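Local structure of toxin-like protein (Paenibacillus larvae subsp. larvae BRL-230010, 5DZQ) at residues K30-K35 and E80-S85; K84-E89 and G163-Y168; V91-G96 and T141-N146; K193-V198 and K206-V211. The protein is a C3-like mono-ADP-ribosyltransferase toxin, which probably transfers ADP-ribose from NAD+ to Rho-type GTPases of the host as its relatives do. All blocks are in the same frame, centred on the assembly; numbering follows the deposited sequence.

Interaction 1: K30-K35 and E80-S85; sequences KAWEKK and EALKKS
A chi1 of -176° swings the indole of Trp-32 out from helix 29-35, CG lying opposite the backbone N, to lie against the end of helix 69-83, where Ser-85 and Ala-81 receive it. Ser-85 CB sits over one face of the ring, 3.6 Å from the centroid of the five-membered ring of Trp-32, a CH-pi contact almost straight above it. At the edge, Trp-32 NE1 donates to Ala-81 O at 2.9 Å; the acceptor lies in the indole plane, whereas the donor stands 45° out of the carbonyl plane. Lys-84 N, three residues on, where helix 69-83 ends, reaches the same oxygen from the opposite face of that plane. The benzo end of the indole meets Leu-82, CZ2 of Trp-32 lying 3.9 Å from Leu-82 CD2. One turn on, Lys-35 CD lies 3.4 Å from Lys-84 O. The extended Lys-84 chain sends NZ to a salt bridge with Glu-40, with a weak bond to Lys-35 O as well. Val-44 of helix 38-49 also touches Trp-32, placing the contact within the N-terminal helical part of the fold. The buried indole N-H is thus satisfied by a carbonyl near a helix end, and edge and face contacts together fix how the ring is turned.

Interaction 2: K84-E89 and G163-Y168; sequences KSKLSE and GAHAGY
The loop 84-89 and the turn leading into strand 167-170 are laced by two backbone bonds, Leu-87 N to Ala-164 O at 2.8 Å and Gly-163 N to Leu-87 O at 2.9 Å, so that both polar groups of Leu-87 are used. His-165 adds a side-chain bond beside them: its ND1 donates to Ser-85 O at 2.8 Å, almost straight (171° at the hydrogen) and nearly along the C=O axis, with the oxygen close to the imidazole plane. With CG beside the backbone N (chi1 -63°), the imidazole is placed edge-on to that carbonyl. The hydroxyl of Ser-85 is held chiefly by Leu-82 O, and its oxygen also accepts a weak bond from Ala-166 N at 3.0 Å. The apolar end of the contact belongs to Leu-87, whose CD1 lies 3.8 Å from Tyr-168 CE1, the two side chains crossing at about a right angle. The same methyl is 4.4 Å from Ala-166 CB. Strand 179-183 lies next to this patch, with Leu-181 touching Ala-166 and Tyr-168. Since ND1 of His-165 is the donor, it carries the proton of this bond. Backbone and imidazole bonds together tie two irregular segments to each other, the second just ahead of strand 167-170.

Interaction 3: V91-G96 and T141-N146; sequences VQVYRG and TSIVSN
Tyr-94 O takes the shortest direct polar bond of the contact, from Ser-142 N at 2.7 Å, and Tyr-94 N returns one to Ser-142 O at 2.9 Å. These make a single antiparallel hydrogen-bonded bridge between segments whose touching parts run 118° apart. Tyr-94 CG stands between its backbone N and carbonyl carbon (chi1 76°), which folds the ring back over Ser-142: CB of Ser-142 lies over one face, 3.8 Å from the Tyr-94 ring centroid. The side chains of Val-144 and Tyr-94 cross at about a right angle, Val-144 CG2 3.7 Å from Tyr-94 CE1. The phenol OH bonds to Phe-149 N and to a water that donates to Ile-143 O. A second water bridges Gln-92 O and Val-144 N where 141-146 leaves strand 91-97. Val-93 presses across Thr-141, tightly enough that Val-93 CG2 is 3.5 Å from Thr-141 CB, while Thr-141 OG1 is engaged by Leu-181 O. Arg-95 rests its CG on Thr-141 CG2, and its guanidinium reaches Asp-97 and Ser-140 O. The bridge thereby joins two sheets: strand 91-97, at the edge of the five-stranded sheet beside strand 154-160, and strand 139-142, at the edge of the three-stranded sheet beside strand 179-183.

Interaction 4: K193-V198 and K206-V211; sequences KMYIIV and KIEATV
Tyr-195 and Lys-206 are paired across a beta hairpin of strands 187-198 and 203-211, neighbours in the five-stranded mixed sheet of the ADP-ribosyltransferase fold. Lys-193 with Glu-208 and Tyr-195 with Lys-206 are hydrogen-bonded pairs flanking the non-hydrogen-bonded pair Met-194 with Ile-207; the shortest backbone bond is Lys-206 N to Tyr-195 O, 2.7 Å. The closely packed face carries Met-194 and Ile-207, whose side chains run alongside each other, with Met-194 CG 4.1 Å from Ile-207 CG1. Helix 118-128 covers it, Leu-124 and Tyr-128 touching Met-194. The other face is more open and polar. Lys-193 there runs out extended to solvent, its NZ 5.6 Å from Glu-208 OE1 and not paired with it. Tyr-195, by contrast, is fastened on this face: Lys-206 CG packs over its ring, 4.0 Å from the Tyr-195 centroid. Bends at chi2, chi3 and chi4 curl the Lys-206 chain back so that NZ reaches the anti lone pair of Glu-208 OE2 in a salt bridge of 3.0 Å. Ile-197 CD1 covers Lys-206 CB at 3.7 Å. The carboxylate oxygen is shared: Tyr-195 OH also donates to Glu-208 OE2 at 2.6 Å, meeting it from above the carboxylate, whose plane stands 79° from the ring.

Overall arrangement
From the N terminus, interaction 1 comes first: helix 29-35 meets the end of helix 69-83, closing a largely helical loop. Interaction 2 begins where it ends, sharing Lys-84 and Ser-85, and closes a longer loop that reaches the start of strand 167-170; Trp-32 also packs on Gly-167, making the two contacts one continuous region. Interaction 3 is nested inside that second loop and touches interaction 2 where Ile-143 and Val-91 meet Tyr-168. Interaction 4, the hairpin near the C terminus, with just seven residues between its segments, follows in series on the sheet that interaction 3 reaches through strand 91-97. Its centre lies about 30 Å from that of interaction 1, across the chain's centre.

Interaction 1: K30-K35 and E80-S85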
loop_
_atom_site.group_PDB
_atom_site.type_symbol
_atom_site.label_atom_id
_atom_site.label_comp_id
_atom_site.label_asym_id
_atom_site.label_seq_id
_atom_site.Cartn_x
_atom_site.Cartn_y
_atom_site.Cartn_z
ATOM N N LYS B 30 -18.250 -8.312 14.835
ATOM C CA LYS B 30 -19.707 -8.346 14.798
ATOM C C LYS B 30 -20.334 -7.360 15.781
ATOM O O LYS B 30 -21.341 -6.723 15.476
ATOM C CB LYS B 30 -20.214 -9.759 15.095
ATOM C CG LYS B 30 -19.843 -10.812 14.055
ATOM C CD LYS B 30 -20.874 -10.895 12.930
ATOM C CE LYS B 30 -20.439 -10.102 11.703
ATOM N NZ LYS B 30 -21.504 -10.044 10.662
ATOM N N ALA B 31 -19.741 -7.247 16.964
ATOM C CA ALA B 31 -20.264 -6.359 18.001
ATOM C C ALA B 31 -20.196 -4.900 17.565
ATOM O O ALA B 31 -21.134 -4.125 17.778
ATOM C CB ALA B 31 -19.497 -6.556 19.300
ATOM N N TRP B 32 -19.073 -4.525 16.963
ATOM C CA TRP B 32 -18.898 -3.164 16.467
ATOM C C TRP B 32 -19.868 -2.894 15.324
ATOM O O TRP B 32 -20.547 -1.864 15.303
ATOM C CB TRP B 32 -17.453 -2.945 16.018
ATOM C CG TRP B 32 -17.131 -1.539 15.572
ATOM C CD1 TRP B 32 -17.659 -0.369 16.057
ATOM C CD2 TRP B 32 -16.203 -1.169 14.556
ATOM N NE1 TRP B 32 -17.108 0.709 15.393
ATOM C CE2 TRP B 32 -16.211 0.241 14.470
ATOM C CE3 TRP B 32 -15.364 -1.894 13.704
ATOM C CZ2 TRP B 32 -15.409 0.934 13.569
ATOM C CZ3 TRP B 32 -14.574 -1.206 12.814
ATOM C CH2 TRP B 32 -14.599 0.195 12.750
ATOM N N GLU B 33 -19.944 -3.835 14.388
ATOM C CA GLU B 33 -20.816 -3.703 13.221
ATOM C C GLU B 33 -22.275 -3.445 13.616
ATOM O O GLU B 33 -22.980 -2.681 12.953
ATOM C CB GLU B 33 -20.722 -4.956 12.348
ATOM C CG GLU B 33 -21.506 -4.871 11.050
ATOM C CD GLU B 33 -21.648 -6.216 10.359
ATOM O OE1 GLU B 33 -21.516 -7.258 11.035
ATOM O OE2 GLU B 33 -21.895 -6.229 9.135
ATOM N N LYS B 34 -22.721 -4.070 14.702
ATOM C CA LYS B 34 -24.098 -3.889 15.162
ATOM C C LYS B 34 -24.333 -2.482 15.697
ATOM O O LYS B 34 -25.463 -1.992 15.707
ATOM C CB LYS B 34 -24.454 -4.921 16.235
ATOM C CG LYS B 34 -24.534 -6.351 15.717
ATOM C CD LYS B 34 -25.004 -7.318 16.801
ATOM C CE LYS B 34 -24.414 -8.716 16.606
ATOM N NZ LYS B 34 -24.856 -9.354 15.336
ATOM N N LYS B 35 -23.263 -1.824 16.128
ATOM C CA LYS B 35 -23.366 -0.468 16.657
ATOM C C LYS B 35 -23.329 0.592 15.563
ATOM O O LYS B 35 -23.658 1.748 15.809
ATOM C CB LYS B 35 -22.241 -0.198 17.663
ATOM C CG LYS B 35 -22.431 -0.853 19.030
ATOM C CD LYS B 35 -21.512 -0.217 20.070
ATOM C CE LYS B 35 -21.855 -0.661 21.487
ATOM N NZ LYS B 35 -21.316 -2.012 21.832
ATOM N N GLU B 80 -16.096 9.098 14.307
ATOM C CA GLU B 80 -17.243 8.797 15.158
ATOM C C GLU B 80 -17.550 7.312 15.142
ATOM O O GLU B 80 -17.898 6.725 16.169
ATOM C CB GLU B 80 -18.462 9.598 14.719
ATOM C CG GLU B 80 -18.389 11.062 15.120
ATOM C CD GLU B 80 -18.156 11.257 16.615
ATOM O OE1 GLU B 80 -18.810 10.565 17.431
ATOM O OE2 GLU B 80 -17.304 12.101 16.976
ATOM N N ALA B 81 -17.404 6.706 13.974
ATOM C CA ALA B 81 -17.571 5.266 13.844
ATOM C C ALA B 81 -16.604 4.542 14.774
ATOM O O ALA B 81 -17.001 3.651 15.525
ATOM C CB ALA B 81 -17.355 4.827 12.405
ATOM N N LEU B 82 -15.336 4.946 14.741
ATOM C CA LEU B 82 -14.326 4.309 15.582
ATOM C C LEU B 82 -14.594 4.535 17.067
ATOM O O LEU B 82 -14.225 3.702 17.903
ATOM C CB LEU B 82 -12.927 4.803 15.213
ATOM C CG LEU B 82 -12.288 4.087 14.017
ATOM C CD1 LEU B 82 -11.001 4.787 13.513
ATOM C CD2 LEU B 82 -12.000 2.620 14.352
ATOM N N LYS B 83 -15.225 5.657 17.411
ATOM C CA LYS B 83 -15.514 5.920 18.822
ATOM C C LYS B 83 -16.568 4.961 19.373
ATOM O O LYS B 83 -16.682 4.796 20.585
ATOM C CB LYS B 83 -15.977 7.363 19.034
ATOM C CG LYS B 83 -14.852 8.371 19.173
ATOM C CD LYS B 83 -15.409 9.780 19.337
ATOM C CE LYS B 83 -14.299 10.818 19.339
ATOM N NZ LYS B 83 -14.834 12.213 19.327
ATOM N N LYS B 84 -17.331 4.331 18.484
ATOM C CA LYS B 84 -18.344 3.357 18.893
ATOM C C LYS B 84 -17.730 1.984 19.155
ATOM O O LYS B 84 -18.433 1.043 19.544
ATOM C CB LYS B 84 -19.440 3.228 17.829
ATOM C CG LYS B 84 -20.294 4.475 17.619
ATOM C CD LYS B 84 -21.380 4.199 16.587
ATOM C CE LYS B 84 -22.254 5.419 16.339
ATOM N NZ LYS B 84 -23.285 5.148 15.296
ATOM N N SER B 85 -16.424 1.864 18.927
ATOM C CA SER B 85 -15.719 0.614 19.206
ATOM C C SER B 85 -14.958 0.706 20.516
ATOM O O SER B 85 -14.493 1.779 20.892
ATOM C CB SER B 85 -14.754 0.259 18.071
ATOM O OG SER B 85 -13.644 1.146 18.042
#

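Interaction 2: K84-E89 and G163-Y168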
loop_
_atom_site.group_PDB
_atom_site.type_symbol
_atom_site.label_atom_id
_atom_site.label_comp_id
_atom_site.label_asym_id
_atom_site.label_seq_id
_atom_site.Cartn_x
_atom_site.Cartn_y
_atom_site.Cartn_z
ATOM N N LYS B 84 -17.331 4.331 18.484
ATOM C CA LYS B 84 -18.344 3.357 18.893
ATOM C C LYS B 84 -17.730 1.984 19.155
ATOM O O LYS B 84 -18.433 1.043 19.544
ATOM C CB LYS B 84 -19.440 3.228 17.829
ATOM C CG LYS B 84 -20.294 4.475 17.619
ATOM C CD LYS B 84 -21.380 4.199 16.587
ATOM C CE LYS B 84 -22.254 5.419 16.339
ATOM N NZ LYS B 84 -23.285 5.148 15.296
ATOM N N SER B 85 -16.424 1.864 18.927
ATOM C CA SER B 85 -15.719 0.614 19.206
ATOM C C SER B 85 -14.958 0.706 20.516
ATOM O O SER B 85 -14.493 1.779 20.892
ATOM C CB SER B 85 -14.754 0.259 18.071
ATOM O OG SER B 85 -13.644 1.146 18.042
ATOM N N LYS B 86 -14.845 -0.426 21.211
ATOM C CA LYS B 86 -14.080 -0.523 22.455
ATOM C C LYS B 86 -13.463 -1.904 22.546
ATOM O O LYS B 86 -14.188 -2.897 22.545
ATOM C CB LYS B 86 -14.956 -0.287 23.687
ATOM C CG LYS B 86 -15.427 1.139 23.919
ATOM C CD LYS B 86 -16.245 1.204 25.204
ATOM C CE LYS B 86 -16.982 2.528 25.350
ATOM N NZ LYS B 86 -18.016 2.460 26.430
ATOM N N LEU B 87 -12.139 -1.975 22.644
ATOM C CA LEU B 87 -11.443 -3.255 22.632
ATOM C C LEU B 87 -11.820 -4.066 23.863
ATOM O O LEU B 87 -11.815 -3.541 24.972
ATOM C CB LEU B 87 -9.935 -3.028 22.573
ATOM C CG LEU B 87 -9.062 -4.075 21.896
ATOM C CD1 LEU B 87 -9.589 -4.435 20.514
ATOM C CD2 LEU B 87 -7.660 -3.524 21.804
ATOM N N SER B 88 -12.160 -5.340 23.664
ATOM C CA SER B 88 -12.671 -6.177 24.749
ATOM C C SER B 88 -11.569 -6.621 25.708
ATOM O O SER B 88 -11.829 -6.869 26.874
ATOM C CB SER B 88 -13.392 -7.400 24.184
ATOM O OG SER B 88 -12.486 -8.260 23.517
ATOM N N GLU B 89 -10.343 -6.721 25.206
ATOM C CA GLU B 89 -9.186 -7.047 26.037
ATOM C C GLU B 89 -7.918 -6.461 25.429
ATOM O O GLU B 89 -7.928 -6.005 24.291
ATOM C CB GLU B 89 -9.045 -8.560 26.209
ATOM C CG GLU B 89 -9.710 -9.095 27.480
ATOM C CD GLU B 89 -9.676 -10.609 27.576
ATOM O OE1 GLU B 89 -8.758 -11.222 26.988
ATOM O OE2 GLU B 89 -10.572 -11.185 28.234
ATOM N N GLY B 163 -10.244 -1.541 26.365
ATOM C CA GLY B 163 -11.081 -0.359 26.460
ATOM C C GLY B 163 -10.769 0.707 25.427
ATOM O O GLY B 163 -11.528 1.659 25.280
ATOM N N ALA B 164 -9.659 0.549 24.707
ATOM C CA ALA B 164 -9.263 1.518 23.679
ATOM C C ALA B 164 -10.240 1.516 22.517
ATOM O O ALA B 164 -10.827 0.479 22.187
ATOM C CB ALA B 164 -7.856 1.223 23.172
ATOM N N HIS B 165 -10.420 2.678 21.895
ATOM C CA HIS B 165 -11.136 2.722 20.642
ATOM C C HIS B 165 -10.271 1.998 19.626
ATOM O O HIS B 165 -9.092 2.323 19.438
ATOM C CB HIS B 165 -11.448 4.162 20.215
ATOM C CG HIS B 165 -12.356 4.882 21.164
ATOM N ND1 HIS B 165 -13.488 4.299 21.698
ATOM C CD2 HIS B 165 -12.294 6.128 21.691
ATOM C CE1 HIS B 165 -14.083 5.155 22.508
ATOM N NE2 HIS B 165 -13.377 6.274 22.524
ATOM N N ALA B 166 -10.853 0.984 19.008
ATOM C CA ALA B 166 -10.164 0.186 17.999
ATOM C C ALA B 166 -11.183 -0.785 17.461
ATOM O O ALA B 166 -11.838 -1.478 18.237
ATOM C CB ALA B 166 -8.954 -0.561 18.590
ATOM N N GLY B 167 -11.335 -0.826 16.144
ATOM C CA GLY B 167 -12.322 -1.699 15.538
ATOM C C GLY B 167 -11.700 -2.712 14.596
ATOM O O GLY B 167 -10.770 -2.391 13.851
ATOM N N TYR B 168 -12.196 -3.945 14.642
ATOM C CA TYR B 168 -11.744 -4.955 13.692
ATOM C C TYR B 168 -12.396 -4.738 12.336
ATOM O O TYR B 168 -13.604 -4.497 12.243
ATOM C CB TYR B 168 -12.051 -6.354 14.215
ATOM C CG TYR B 168 -11.183 -6.753 15.392
ATOM C CD1 TYR B 168 -11.528 -6.394 16.693
ATOM C CD2 TYR B 168 -10.012 -7.478 15.202
ATOM C CE1 TYR B 168 -10.728 -6.756 17.782
ATOM C CE2 TYR B 168 -9.214 -7.850 16.281
ATOM C CZ TYR B 168 -9.574 -7.486 17.560
ATOM O OH TYR B 168 -8.772 -7.853 18.619
#

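Interaction 3: V91-G96 and T141-N146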
loop_
_atom_site.group_PDB
_atom_site.type_symbol
_atom_site.label_atom_id
_atom_site.label_comp_id
_atom_site.label_asym_id
_atom_site.label_seq_id
_atom_site.Cartn_x
_atom_site.Cartn_y
_atom_site.Cartn_z
ATOM N N VAL B 91 -4.587 -6.350 23.441
ATOM C CA VAL B 91 -4.105 -7.177 22.334
ATOM C C VAL B 91 -2.763 -6.692 21.796
ATOM O O VAL B 91 -2.425 -5.508 21.907
ATOM C CB VAL B 91 -5.108 -7.201 21.165
ATOM C CG1 VAL B 91 -6.452 -7.730 21.616
ATOM C CG2 VAL B 91 -5.258 -5.816 20.574
ATOM N N GLN B 92 -2.000 -7.615 21.219
ATOM C CA GLN B 92 -0.783 -7.267 20.480
ATOM C C GLN B 92 -1.044 -7.251 18.979
ATOM O O GLN B 92 -1.579 -8.207 18.436
ATOM C CB GLN B 92 0.344 -8.256 20.779
ATOM C CG GLN B 92 0.830 -8.250 22.205
ATOM C CD GLN B 92 2.033 -7.346 22.415
ATOM O OE1 GLN B 92 2.860 -7.162 21.513
ATOM N NE2 GLN B 92 2.140 -6.782 23.612
ATOM N N VAL B 93 -0.667 -6.170 18.302
ATOM C CA VAL B 93 -0.790 -6.121 16.853
ATOM C C VAL B 93 0.530 -5.662 16.261
ATOM O O VAL B 93 1.441 -5.285 16.998
ATOM C CB VAL B 93 -1.932 -5.190 16.409
ATOM C CG1 VAL B 93 -3.268 -5.747 16.898
ATOM C CG2 VAL B 93 -1.708 -3.781 16.953
ATOM N N TYR B 94 0.643 -5.710 14.936
ATOM C CA TYR B 94 1.893 -5.324 14.291
ATOM C C TYR B 94 1.691 -4.646 12.944
ATOM O O TYR B 94 0.623 -4.771 12.332
ATOM C CB TYR B 94 2.802 -6.544 14.114
ATOM C CG TYR B 94 2.423 -7.483 12.997
ATOM C CD1 TYR B 94 1.511 -8.512 13.201
ATOM C CD2 TYR B 94 3.002 -7.361 11.744
ATOM C CE1 TYR B 94 1.179 -9.378 12.166
ATOM C CE2 TYR B 94 2.673 -8.215 10.721
ATOM C CZ TYR B 94 1.767 -9.220 10.941
ATOM O OH TYR B 94 1.465 -10.080 9.917
ATOM N N ARG B 95 2.749 -3.955 12.510
ATOM C CA ARG B 95 2.835 -3.200 11.246
ATOM C C ARG B 95 4.215 -3.350 10.659
ATOM O O ARG B 95 5.189 -3.129 11.366
ATOM C CB ARG B 95 2.627 -1.696 11.465
ATOM C CG ARG B 95 1.229 -1.192 11.476
ATOM C CD ARG B 95 1.260 0.300 11.191
ATOM N NE ARG B 95 1.933 0.561 9.919
ATOM C CZ ARG B 95 1.343 0.461 8.729
ATOM N NH1 ARG B 95 0.062 0.111 8.642
ATOM N NH2 ARG B 95 2.033 0.704 7.622
ATOM N N GLY B 96 4.321 -3.658 9.372
ATOM C CA GLY B 96 5.596 -3.524 8.685
ATOM C C GLY B 96 5.668 -2.137 8.063
ATOM O O GLY B 96 4.636 -1.540 7.764
ATOM N N THR B 141 -3.471 -2.121 11.601
ATOM C CA THR B 141 -2.481 -3.049 12.136
ATOM C C THR B 141 -2.904 -4.486 11.855
ATOM O O THR B 141 -4.093 -4.763 11.705
ATOM C CB THR B 141 -2.295 -2.855 13.633
ATOM O OG1 THR B 141 -3.522 -3.145 14.323
ATOM C CG2 THR B 141 -1.880 -1.414 13.942
ATOM N N SER B 142 -1.930 -5.390 11.763
ATOM C CA SER B 142 -2.227 -6.791 11.493
ATOM C C SER B 142 -2.160 -7.591 12.789
ATOM O O SER B 142 -1.509 -7.183 13.753
ATOM C CB SER B 142 -1.262 -7.373 10.455
ATOM O OG SER B 142 -1.227 -6.593 9.270
ATOM N N ILE B 143 -2.846 -8.724 12.788
ATOM C CA ILE B 143 -2.947 -9.606 13.940
ATOM C C ILE B 143 -2.255 -10.925 13.618
ATOM O O ILE B 143 -2.521 -11.517 12.575
ATOM C CB ILE B 143 -4.422 -9.890 14.300
ATOM C CG1 ILE B 143 -5.164 -8.589 14.621
ATOM C CG2 ILE B 143 -4.519 -10.858 15.455
ATOM C CD1 ILE B 143 -6.564 -8.556 14.037
ATOM N N VAL B 144 -1.374 -11.391 14.494
ATOM C CA VAL B 144 -0.737 -12.694 14.261
ATOM C C VAL B 144 -1.720 -13.828 14.503
ATOM O O VAL B 144 -2.311 -13.933 15.578
ATOM C CB VAL B 144 0.506 -12.897 15.158
ATOM C CG1 VAL B 144 1.021 -14.344 15.050
ATOM C CG2 VAL B 144 1.602 -11.918 14.766
ATOM N N SER B 145 -1.911 -14.666 13.494
ATOM C CA SER B 145 -2.564 -15.943 13.703
ATOM C C SER B 145 -1.473 -17.001 13.838
ATOM O O SER B 145 -0.961 -17.242 14.931
ATOM C CB SER B 145 -3.518 -16.277 12.561
ATOM O OG SER B 145 -4.321 -17.390 12.905
ATOM N N ASN B 146 -1.104 -17.630 12.730
ATOM C CA ASN B 146 0.018 -18.558 12.763
ATOM C C ASN B 146 1.266 -17.913 12.162
ATOM O O ASN B 146 2.345 -18.501 12.206
ATOM C CB ASN B 146 -0.321 -19.848 12.010
ATOM C CG ASN B 146 -0.604 -19.598 10.542
ATOM O OD1 ASN B 146 -0.997 -18.496 10.157
ATOM N ND2 ASN B 146 -0.401 -20.620 9.710
HETATM O O HOH W 1 -0.500 -9.900 16.898
HETATM O O HOH W 2 -0.609 -11.458 10.101
#

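Interaction 4: K193-V198 and K206-V211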
loop_
_atom_site.group_PDB
_atom_site.type_symbol
_atom_site.label_atom_id
_atom_site.label_comp_id
_atom_site.label_asym_id
_atom_site.label_seq_id
_atom_site.Cartn_x
_atom_site.Cartn_y
_atom_site.Cartn_z
ATOM N N LYS B 193 10.860 0.063 23.361
ATOM C CA LYS B 193 12.153 -0.537 23.065
ATOM C C LYS B 193 12.400 -0.512 21.572
ATOM O O LYS B 193 11.464 -0.559 20.777
ATOM C CB LYS B 193 12.205 -1.971 23.594
ATOM C CG LYS B 193 13.599 -2.523 23.824
ATOM C CD LYS B 193 13.518 -3.899 24.467
ATOM C CE LYS B 193 14.879 -4.397 24.936
ATOM N NZ LYS B 193 14.770 -5.720 25.629
ATOM N N MET B 194 13.661 -0.437 21.184
ATOM C CA MET B 194 14.012 -0.390 19.774
ATOM C C MET B 194 15.317 -1.140 19.547
ATOM O O MET B 194 16.306 -0.874 20.231
ATOM C CB MET B 194 14.125 1.070 19.324
ATOM C CG MET B 194 14.007 1.299 17.852
ATOM S SD MET B 194 13.736 3.060 17.513
ATOM C CE MET B 194 13.976 3.070 15.744
ATOM N N TYR B 195 15.330 -2.093 18.617
ATOM C CA TYR B 195 16.549 -2.864 18.380
ATOM C C TYR B 195 16.588 -3.505 17.013
ATOM O O TYR B 195 15.595 -3.529 16.285
ATOM C CB TYR B 195 16.736 -3.958 19.453
ATOM C CG TYR B 195 15.550 -4.896 19.629
ATOM C CD1 TYR B 195 14.497 -4.555 20.472
ATOM C CD2 TYR B 195 15.495 -6.120 18.978
ATOM C CE1 TYR B 195 13.421 -5.401 20.653
ATOM C CE2 TYR B 195 14.414 -6.980 19.150
ATOM C CZ TYR B 195 13.384 -6.612 19.993
ATOM O OH TYR B 195 12.303 -7.439 20.171
ATOM N N ILE B 196 17.761 -4.023 16.676
ATOM C CA ILE B 196 17.987 -4.687 15.407
ATOM C C ILE B 196 17.858 -6.194 15.548
ATOM O O ILE B 196 18.552 -6.808 16.349
ATOM C CB ILE B 196 19.387 -4.367 14.860
ATOM C CG1 ILE B 196 19.566 -2.855 14.686
ATOM C CG2 ILE B 196 19.641 -5.125 13.556
ATOM C CD1 ILE B 196 21.019 -2.441 14.549
ATOM N N ILE B 197 16.985 -6.795 14.755
ATOM C CA ILE B 197 16.892 -8.245 14.713
ATOM C C ILE B 197 17.753 -8.762 13.565
ATOM O O ILE B 197 17.553 -8.398 12.402
ATOM C CB ILE B 197 15.442 -8.724 14.538
ATOM C CG1 ILE B 197 14.572 -8.197 15.678
ATOM C CG2 ILE B 197 15.374 -10.235 14.513
ATOM C CD1 ILE B 197 13.106 -8.580 15.541
ATOM N N VAL B 198 18.726 -9.594 13.905
ATOM C CA VAL B 198 19.650 -10.152 12.920
ATOM C C VAL B 198 19.136 -11.493 12.429
ATOM O O VAL B 198 19.107 -12.449 13.196
ATOM C CB VAL B 198 21.057 -10.325 13.526
ATOM C CG1 VAL B 198 22.028 -10.861 12.480
ATOM C CG2 VAL B 198 21.535 -9.005 14.083
ATOM N N LYS B 206 13.374 -3.312 14.707
ATOM C CA LYS B 206 12.232 -3.708 15.522
ATOM C C LYS B 206 11.837 -2.575 16.457
ATOM O O LYS B 206 12.674 -2.029 17.170
ATOM C CB LYS B 206 12.558 -4.981 16.322
ATOM C CG LYS B 206 11.448 -5.472 17.276
ATOM C CD LYS B 206 10.137 -5.729 16.539
ATOM C CE LYS B 206 9.479 -7.028 16.971
ATOM N NZ LYS B 206 9.026 -7.052 18.382
ATOM N N ILE B 207 10.562 -2.204 16.425
ATOM C CA ILE B 207 10.026 -1.193 17.327
ATOM C C ILE B 207 8.943 -1.813 18.194
ATOM O O ILE B 207 7.992 -2.386 17.681
ATOM C CB ILE B 207 9.442 0.024 16.560
ATOM C CG1 ILE B 207 10.535 0.678 15.709
ATOM C CG2 ILE B 207 8.830 1.033 17.556
ATOM C CD1 ILE B 207 10.021 1.690 14.694
ATOM N N GLU B 208 9.090 -1.710 19.508
ATOM C CA GLU B 208 8.061 -2.193 20.418
ATOM C C GLU B 208 7.416 -0.998 21.123
ATOM O O GLU B 208 8.107 -0.186 21.743
ATOM C CB GLU B 208 8.658 -3.191 21.418
ATOM C CG GLU B 208 9.331 -4.359 20.697
ATOM C CD GLU B 208 9.809 -5.450 21.637
ATOM O OE1 GLU B 208 9.964 -5.171 22.842
ATOM O OE2 GLU B 208 10.027 -6.584 21.159
ATOM N N ALA B 209 6.092 -0.882 21.013
ATOM C CA ALA B 209 5.403 0.315 21.485
ATOM C C ALA B 209 4.098 -0.001 22.207
ATOM O O ALA B 209 3.510 -1.071 22.022
ATOM C CB ALA B 209 5.134 1.262 20.321
ATOM N N THR B 210 3.655 0.940 23.030
ATOM C CA THR B 210 2.392 0.808 23.748
ATOM C C THR B 210 1.466 1.977 23.429
ATOM O O THR B 210 1.849 3.127 23.582
ATOM C CB THR B 210 2.614 0.739 25.265
ATOM O OG1 THR B 210 3.445 -0.387 25.569
ATOM C CG2 THR B 210 1.286 0.586 25.988
ATOM N N VAL B 211 0.257 1.673 22.966
ATOM C CA VAL B 211 -0.724 2.697 22.641
ATOM C C VAL B 211 -1.180 3.392 23.922
ATOM O O VAL B 211 -1.419 2.739 24.937
ATOM C CB VAL B 211 -1.944 2.102 21.896
ATOM C CG1 VAL B 211 -3.072 3.118 21.785
ATOM C CG2 VAL B 211 -1.531 1.607 20.494
#